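Local coordinates for penicillin-binding protein PbpB (Mycobacterium tuberculosis, PDB 6KGU), which synthesises cross-linked peptidoglycan for the mycobacterial cell wall and is acylated by beta-lactam antibiotics in its transpeptidase domain, at residues Tyr494-Ala499 with His528-Leu533; His219-Val224 with Ile513-Pro518. All coordinates share one frame; numbering follows the deposited sequence. Where two conformers were deposited one is given.

Contact 1: residues Tyr494-Ala499 with His528-Leu533; sequences YWITFA and HSAAPL. With CO (cobalt (II) ion), chain D.
Ile496 and Phe498 of a beta strand face the run His528 to Ala531, which leads into a helix and travels almost parallel to the strand (end-to-end directions 6° apart), with the CA atoms of Phe498 and Ala530 5.8 Å from each other. No direct hydrogen bond crosses; instead one water donates to Thr497 O and accepts from Ala530 N, 3.0 Å from that nitrogen. Ile496 fills the middle of the interface. The carbonyl oxygen of His528 sits tightly against its side chain, nearest to CG2 of Ile496 at 3.0 Å, a short contact. That CG2, held anti to the backbone N (CG1 has chi1 -55°), also reaches Ala530 CB, while CD1 rests against His528 CB. Ala530 CB also meets Phe498 CB at 3.9 Å, so one methyl is wedged between two strand side chains. The Phe498 ring swings past it to Ala531 and, beyond, to Phe534 of the helix. At the other end the edge of the Tyr494 ring, through CE1, lies over one face of the His528 imidazole in a T-shaped pair, centroids 5.6 Å apart and planes at 76°. Two bonds limit rotation of that imidazole: ND1 is hydrogen-bonded to Pro518 O, and NE2 binds a cobalt ion at 2.3 Å. Ser529 OG accepts from Ala531 N at 2.9 Å, capping the turn that enters helix 531-544. The arrangement is the entry of this last helix, packed on the central antiparallel sheet of the penicillin-binding transpeptidase domain; Tyr494, at one end, touches the bound aztreonam and borders the antibiotic pocket.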
ATOM      1  N   TYR A 494      -0.961  12.516  13.540  1.00 37.12           N
ATOM      2  CA  TYR A 494      -1.243  11.122  13.194  1.00 38.63           C
ATOM      3  C   TYR A 494      -0.779  10.739  11.798  1.00 34.07           C
ATOM      4  O   TYR A 494      -0.743  11.564  10.882  1.00 33.56           O
ATOM      5  CB  TYR A 494      -2.729  10.813  13.259  1.00 40.86           C
ATOM      6  CG  TYR A 494      -3.394  11.310  14.500  1.00 48.65           C
ATOM      7  CD1 TYR A 494      -4.533  12.092  14.427  1.00 56.36           C
ATOM      8  CD2 TYR A 494      -2.884  10.997  15.749  1.00 51.96           C
ATOM      9  CE1 TYR A 494      -5.149  12.555  15.570  1.00 61.57           C
ATOM     10  CE2 TYR A 494      -3.483  11.449  16.889  1.00 53.92           C
ATOM     11  CZ  TYR A 494      -4.615  12.229  16.795  1.00 58.87           C
ATOM     12  OH  TYR A 494      -5.211  12.681  17.943  1.00 71.37           O
ATOM     13  N   TRP A 495      -0.425   9.460  11.649  1.00 34.56           N
ATOM     14  CA  TRP A 495      -0.485   8.784  10.362  1.00 37.22           C
ATOM     15  C   TRP A 495      -1.839   8.103  10.271  1.00 29.85           C
ATOM     16  O   TRP A 495      -2.159   7.255  11.111  1.00 29.85           O
ATOM     17  CB  TRP A 495       0.599   7.727  10.196  1.00 34.61           C
ATOM     18  CG  TRP A 495       1.913   8.236   9.834  1.00 40.92           C
ATOM     19  CD1 TRP A 495       2.250   8.991   8.732  1.00 37.95           C
ATOM     20  CD2 TRP A 495       3.114   8.019  10.560  1.00 41.57           C
ATOM     21  NE1 TRP A 495       3.596   9.272   8.747  1.00 42.02           N
ATOM     22  CE2 TRP A 495       4.153   8.683   9.856  1.00 47.39           C
ATOM     23  CE3 TRP A 495       3.419   7.331  11.744  1.00 38.73           C
ATOM     24  CZ2 TRP A 495       5.472   8.675  10.300  1.00 44.90           C
ATOM     25  CZ3 TRP A 495       4.735   7.320  12.180  1.00 49.75           C
ATOM     26  CH2 TRP A 495       5.745   7.992  11.460  1.00 50.72           C
ATOM     27  N   ILE A 496      -2.608   8.456   9.245  1.00 30.73           N
ATOM     28  CA  ILE A 496      -3.888   7.827   8.940  1.00 26.73           C
ATOM     29  C   ILE A 496      -3.671   6.835   7.804  1.00 30.21           C
ATOM     30  O   ILE A 496      -3.087   7.187   6.774  1.00 28.65           O
ATOM     31  CB  ILE A 496      -4.934   8.883   8.548  1.00 33.21           C
ATOM     32  CG1 ILE A 496      -5.044   9.945   9.650  1.00 35.29           C
ATOM     33  CG2 ILE A 496      -6.272   8.232   8.158  1.00 28.78           C
ATOM     34  CD1 ILE A 496      -5.213   9.424  11.017  1.00 30.70           C
ATOM     35  N   THR A 497      -4.163   5.611   7.978  1.00 29.21           N
ATOM     36  CA  THR A 497      -4.058   4.562   6.974  1.00 25.45           C
ATOM     37  C   THR A 497      -5.418   3.935   6.731  1.00 28.94           C
ATOM     38  O   THR A 497      -6.297   3.958   7.596  1.00 25.58           O
ATOM     39  CB  THR A 497      -3.087   3.456   7.403  1.00 25.84           C
ATOM     40  OG1 THR A 497      -3.402   3.027   8.733  1.00 31.25           O
ATOM     41  CG2 THR A 497      -1.644   3.969   7.352  1.00 30.97           C
ATOM     42  N   PHE A 498      -5.590   3.401   5.526  1.00 30.24           N
ATOM     43  CA  PHE A 498      -6.674   2.480   5.228  1.00 28.68           C
ATOM     44  C   PHE A 498      -6.122   1.448   4.261  1.00 28.95           C
ATOM     45  O   PHE A 498      -5.381   1.792   3.337  1.00 30.77           O
ATOM     46  CB  PHE A 498      -7.923   3.165   4.605  1.00 27.41           C
ATOM     47  CG  PHE A 498      -9.169   2.273   4.602  1.00 28.38           C
ATOM     48  CD1 PHE A 498      -9.379   1.339   3.597  1.00 24.46           C
ATOM     49  CD2 PHE A 498     -10.100   2.350   5.630  1.00 28.47           C
ATOM     50  CE1 PHE A 498     -10.501   0.516   3.602  1.00 22.50           C
ATOM     51  CE2 PHE A 498     -11.218   1.515   5.650  1.00 27.42           C
ATOM     52  CZ  PHE A 498     -11.415   0.597   4.632  1.00 20.57           C
ATOM     53  N   ALA A 499      -6.465   0.187   4.485  1.00 25.12           N
ATOM     54  CA  ALA A 499      -6.141  -0.860   3.525  1.00 25.67           C
ATOM     55  C   ALA A 499      -7.393  -1.695   3.356  1.00 28.25           C
ATOM     56  O   ALA A 499      -8.034  -2.043   4.350  1.00 28.51           O
ATOM     57  CB  ALA A 499      -4.970  -1.731   3.990  1.00 25.48           C
ATOM     58  N   HIS A 528     -10.506  12.415  10.606  0.85 34.39           N
ATOM     59  CA  HIS A 528      -9.123  12.139  10.219  0.85 35.67           C
ATOM     60  C   HIS A 528      -9.045  10.820   9.462  0.85 38.18           C
ATOM     61  O   HIS A 528      -8.111  10.039   9.653  0.85 47.13           O
ATOM     62  CB  HIS A 528      -8.193  12.064  11.439  0.85 29.68           C
ATOM     63  CG  HIS A 528      -8.266  13.244  12.356  0.85 47.86           C
ATOM     64  ND1 HIS A 528      -7.707  14.470  12.047  0.85 49.74           N
ATOM     65  CD2 HIS A 528      -8.819  13.382  13.585  0.85 48.33           C
ATOM     66  CE1 HIS A 528      -7.922  15.312  13.043  0.85 44.14           C
ATOM     67  NE2 HIS A 528      -8.595  14.677  13.987  0.85 56.21           N
ATOM     68  N   SER A 529     -10.037  10.528   8.640  1.00 30.68           N
ATOM     69  CA  SER A 529     -10.180   9.199   8.073  1.00 32.11           C
ATOM     70  C   SER A 529      -9.784   9.203   6.605  1.00 33.86           C
ATOM     71  O   SER A 529      -9.985  10.193   5.896  1.00 32.97           O
ATOM     72  CB  SER A 529     -11.614   8.687   8.237  1.00 32.26           C
ATOM     73  OG  SER A 529     -11.758   7.423   7.610  1.00 32.64           O
ATOM     74  N   ALA A 530      -9.182   8.094   6.174  1.00 32.34           N
ATOM     75  CA  ALA A 530      -8.925   7.807   4.777  1.00 29.83           C
ATOM     76  C   ALA A 530     -10.025   6.969   4.152  1.00 33.28           C
ATOM     77  O   ALA A 530      -9.959   6.684   2.952  1.00 31.57           O
ATOM     78  CB  ALA A 530      -7.586   7.082   4.615  1.00 31.67           C
ATOM     79  N   ALA A 531     -11.009   6.543   4.942  1.00 32.21           N
ATOM     80  CA  ALA A 531     -12.093   5.725   4.407  1.00 31.02           C
ATOM     81  C   ALA A 531     -12.776   6.334   3.178  1.00 25.12           C
ATOM     82  O   ALA A 531     -13.017   5.585   2.221  1.00 29.37           O
ATOM     83  CB  ALA A 531     -13.099   5.421   5.532  1.00 29.35           C
ATOM     84  N   PRO A 532     -13.055   7.642   3.097  1.00 29.95           N
ATOM     85  CA  PRO A 532     -13.693   8.163   1.870  1.00 31.76           C
ATOM     86  C   PRO A 532     -12.850   8.006   0.630  1.00 29.08           C
ATOM     87  O   PRO A 532     -13.412   7.832  -0.458  1.00 29.99           O
ATOM     88  CB  PRO A 532     -13.943   9.643   2.194  1.00 32.70           C
ATOM     89  CG  PRO A 532     -13.991   9.695   3.694  1.00 35.77           C
ATOM     90  CD  PRO A 532     -12.976   8.682   4.140  1.00 28.82           C
ATOM     91  N   LEU A 533     -11.516   8.054   0.744  1.00 27.69           N
ATOM     92  CA  LEU A 533     -10.692   7.881  -0.446  1.00 28.13           C
ATOM     93  C   LEU A 533     -10.740   6.437  -0.933  1.00 29.65           C
ATOM     94  O   LEU A 533     -10.755   6.176  -2.146  1.00 29.95           O
ATOM     95  CB  LEU A 533      -9.260   8.327  -0.161  1.00 30.30           C
ATOM     96  CG  LEU A 533      -8.239   8.191  -1.284  1.00 34.05           C
ATOM     97  CD1 LEU A 533      -8.744   8.831  -2.581  1.00 27.67           C
ATOM     98  CD2 LEU A 533      -6.933   8.847  -0.839  1.00 28.15           C
TER
HETATM   99 CO    CO D 703      -9.655  16.289  15.155  1.00 98.31          CO
HETATM  100  O   HOH W   1      -8.699   5.635   7.779  1.00 30.38           O
HETATM  101  O   HOH W   2     -11.759  16.984  13.981  1.00 55.30           O

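Contact 2: residues His219-Val224 with Ile513-Pro518; sequences HNVSAV and IMLDNP
Val221 lies alongside Leu515, both side chains pointing the same way, and its CG2 meets Leu515 CG at 3.8 Å. With CG1 anti to the backbone N, CG2 lies beside that N, where it reaches Leu515. On the same face Ala223 CB touches Ile513 CG1. These are the two non-hydrogen-bonded pairs of antiparallel strands whose axes run at 173°. Between them Ser222 and Met514 form a hydrogen-bonded pair: Met514 N donates to Ser222 O, and Ser222 N donates to Met514 O at 3.1 Å. Each acceptor also takes a CA-H contact, Val221 CA lying 3.4 Å from Met514 O. Asp516 N reaches Asn220 O at 2.9 Å with a nearly straight 171° angle, and His219 N binds Asp516 O at 2.8 Å, carrying the backbone bonding one step further, to the loop residue His219. There the His219 ring and the Asp516 carboxylate are inclined at 71°, with ND1 of His219 4.1 Å from OD1 of Asp516; this proximity might modestly favour a protonated imidazole. Helix 199-216 covers the Val221, Ala223 and Leu515 face, helix 390-401 touches Ser222 on the other, and strands 233-238 and 493-502 flank the pair in the sheet.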
ATOM      1  N   HIS A 219      -0.132  16.687   5.188  1.00 30.41           N
ATOM      2  CA  HIS A 219       1.160  17.088   4.627  1.00 33.85           C
ATOM      3  C   HIS A 219       1.485  16.319   3.359  1.00 31.93           C
ATOM      4  O   HIS A 219       2.230  16.812   2.509  1.00 31.68           O
ATOM      5  CB  HIS A 219       2.303  16.842   5.618  1.00 31.80           C
ATOM      6  CG  HIS A 219       2.324  17.765   6.793  1.00 52.73           C
ATOM      7  ND1 HIS A 219       3.049  17.487   7.936  1.00 60.49           N
ATOM      8  CD2 HIS A 219       1.731  18.965   7.002  1.00 53.45           C
ATOM      9  CE1 HIS A 219       2.888  18.470   8.803  1.00 67.38           C
ATOM     10  NE2 HIS A 219       2.098  19.381   8.261  1.00 65.61           N
ATOM     11  N   ASN A 220       1.015  15.081   3.250  1.00 31.50           N
ATOM     12  CA  ASN A 220       1.191  14.329   2.015  1.00 35.06           C
ATOM     13  C   ASN A 220       0.259  13.127   2.051  1.00 29.19           C
ATOM     14  O   ASN A 220      -0.243  12.750   3.110  1.00 26.76           O
ATOM     15  CB  ASN A 220       2.651  13.906   1.799  1.00 38.92           C
ATOM     16  CG  ASN A 220       3.286  13.355   3.037  1.00 41.89           C
ATOM     17  OD1 ASN A 220       3.979  14.067   3.784  1.00 40.90           O
ATOM     18  ND2 ASN A 220       3.059  12.072   3.276  1.00 38.23           N
ATOM     19  N   VAL A 221      -0.009  12.569   0.872  1.00 26.70           N
ATOM     20  CA  VAL A 221      -0.935  11.449   0.710  1.00 24.34           C
ATOM     21  C   VAL A 221      -0.310  10.506  -0.308  1.00 26.32           C
ATOM     22  O   VAL A 221       0.343  10.948  -1.254  1.00 28.82           O
ATOM     23  CB  VAL A 221      -2.347  11.916   0.249  1.00 27.25           C
ATOM     24  CG1 VAL A 221      -3.326  10.711  -0.047  1.00 24.30           C
ATOM     25  CG2 VAL A 221      -2.986  12.814   1.295  1.00 25.30           C
ATOM     26  N   SER A 222      -0.508   9.209  -0.119  1.00 24.74           N
ATOM     27  CA  SER A 222      -0.070   8.255  -1.123  1.00 25.73           C
ATOM     28  C   SER A 222      -1.036   7.081  -1.116  1.00 26.66           C
ATOM     29  O   SER A 222      -1.784   6.875  -0.159  1.00 27.84           O
ATOM     30  CB  SER A 222       1.370   7.804  -0.873  1.00 30.62           C
ATOM     31  OG  SER A 222       1.457   7.259   0.414  1.00 37.95           O
ATOM     32  N   ALA A 223      -1.033   6.330  -2.215  1.00 22.13           N
ATOM     33  CA  ALA A 223      -1.972   5.239  -2.415  1.00 26.60           C
ATOM     34  C   ALA A 223      -1.345   4.223  -3.363  1.00 27.82           C
ATOM     35  O   ALA A 223      -0.594   4.579  -4.282  1.00 29.00           O
ATOM     36  CB  ALA A 223      -3.332   5.721  -2.976  1.00 22.06           C
ATOM     37  N   VAL A 224      -1.669   2.957  -3.131  1.00 24.90           N
ATOM     38  CA  VAL A 224      -1.182   1.844  -3.939  1.00 26.68           C
ATOM     39  C   VAL A 224      -2.376   0.957  -4.261  1.00 28.53           C
ATOM     40  O   VAL A 224      -3.199   0.678  -3.382  1.00 26.14           O
ATOM     41  CB  VAL A 224      -0.091   1.034  -3.199  1.00 30.77           C
ATOM     42  CG1 VAL A 224       0.226  -0.288  -3.952  1.00 25.64           C
ATOM     43  CG2 VAL A 224       1.187   1.896  -2.994  1.00 27.48           C
ATOM     44  N   ILE A 513      -3.723   3.120   1.508  1.00 26.20           N
ATOM     45  CA  ILE A 513      -3.717   4.586   1.532  1.00 26.75           C
ATOM     46  C   ILE A 513      -3.037   5.041   2.820  1.00 26.53           C
ATOM     47  O   ILE A 513      -3.227   4.432   3.876  1.00 27.00           O
ATOM     48  CB  ILE A 513      -5.153   5.168   1.472  1.00 29.83           C
ATOM     49  CG1 ILE A 513      -5.848   4.826   0.153  1.00 27.48           C
ATOM     50  CG2 ILE A 513      -5.172   6.710   1.679  1.00 27.03           C
ATOM     51  CD1 ILE A 513      -7.360   4.885   0.280  1.00 29.06           C
ATOM     52  N   MET A 514      -2.269   6.126   2.749  1.00 23.36           N
ATOM     53  CA  MET A 514      -1.760   6.755   3.956  0.63 26.36           C
ATOM     54  C   MET A 514      -1.836   8.268   3.805  1.00 26.91           C
ATOM     55  O   MET A 514      -1.569   8.816   2.737  1.00 26.12           O
ATOM     56  CB  MET A 514      -0.320   6.314   4.279  0.63 25.57           C
ATOM     57  CG  MET A 514       0.188   6.892   5.595  0.63 26.03           C
ATOM     58  SD  MET A 514       0.905   8.554   5.427  0.63 30.49           S
ATOM     59  CE  MET A 514       2.534   8.118   4.822  0.63 26.36           C
ATOM     60  N   LEU A 515      -2.246   8.934   4.887  1.00 28.53           N
ATOM     61  CA  LEU A 515      -2.317  10.392   4.985  1.00 29.94           C
ATOM     62  C   LEU A 515      -1.424  10.853   6.124  1.00 29.58           C
ATOM     63  O   LEU A 515      -1.554  10.362   7.249  1.00 25.90           O
ATOM     64  CB  LEU A 515      -3.733  10.886   5.268  1.00 28.84           C
ATOM     65  CG  LEU A 515      -4.717  10.828   4.099  1.00 42.32           C
ATOM     66  CD1 LEU A 515      -5.160   9.424   3.958  1.00 30.48           C
ATOM     67  CD2 LEU A 515      -5.918  11.733   4.345  1.00 42.98           C
ATOM     68  N   ASP A 516      -0.552  11.818   5.846  1.00 32.06           N
ATOM     69  CA  ASP A 516       0.367  12.338   6.853  1.00 32.94           C
ATOM     70  C   ASP A 516      -0.313  13.505   7.558  1.00 35.38           C
ATOM     71  O   ASP A 516      -0.386  14.614   7.022  1.00 35.86           O
ATOM     72  CB  ASP A 516       1.690  12.754   6.220  1.00 37.22           C
ATOM     73  CG  ASP A 516       2.690  13.297   7.249  1.00 35.82           C
ATOM     74  OD1 ASP A 516       2.311  13.514   8.422  1.00 34.61           O
ATOM     75  OD2 ASP A 516       3.858  13.517   6.886  1.00 44.22           O
ATOM     76  N   ASN A 517      -0.815  13.234   8.755  1.00 34.30           N
ATOM     77  CA  ASN A 517      -1.410  14.228   9.643  1.00 34.67           C
ATOM     78  C   ASN A 517      -2.485  15.120   9.015  1.00 34.96           C
ATOM     79  O   ASN A 517      -2.340  16.347   8.990  1.00 32.21           O
ATOM     80  CB  ASN A 517      -0.318  15.083  10.267  1.00 28.88           C
ATOM     81  CG  ASN A 517      -0.842  15.913  11.427  1.00 38.07           C
ATOM     82  OD1 ASN A 517      -1.645  15.434  12.238  1.00 40.44           O
ATOM     83  ND2 ASN A 517      -0.418  17.154  11.499  1.00 36.04           N
ATOM     84  N   PRO A 518      -3.588  14.549   8.540  1.00 33.30           N
ATOM     85  CA  PRO A 518      -4.667  15.388   8.009  1.00 34.76           C
ATOM     86  C   PRO A 518      -5.387  16.123   9.131  1.00 38.55           C
ATOM     87  O   PRO A 518      -5.488  15.639  10.263  1.00 33.05           O
ATOM     88  CB  PRO A 518      -5.597  14.382   7.320  1.00 31.79           C
ATOM     89  CG  PRO A 518      -5.418  13.118   8.118  1.00 31.30           C
ATOM     90  CD  PRO A 518      -3.964  13.122   8.577  1.00 33.43           C
TER

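Overall arrangement
Both contacts are largely buried and involve the same antiparallel sheet, their centres 8 Å apart, but they join different elements. Contact 2 is made within the sheet, between strands 220-227 and 509-516, and rests on direct backbone hydrogen bonds. Contact 1 is made on its face, strand 493-502 against the entry to helix 531-544, and relies on apolar side chains, a ring pair and a bridging water. Strand 509-516, part of contact 2, lies between strands 220-227 and 493-502 and so connects the two: Leu515 N probably bonds to Ile496 O at 2.7 Å, and Leu515 CD1 packs on Ala530 CB. Each is polar toward one end, at cobalt-bound His528 in contact 1 and around His219 and Asp516 in contact 2; contact 1 alone reaches the antibiotic.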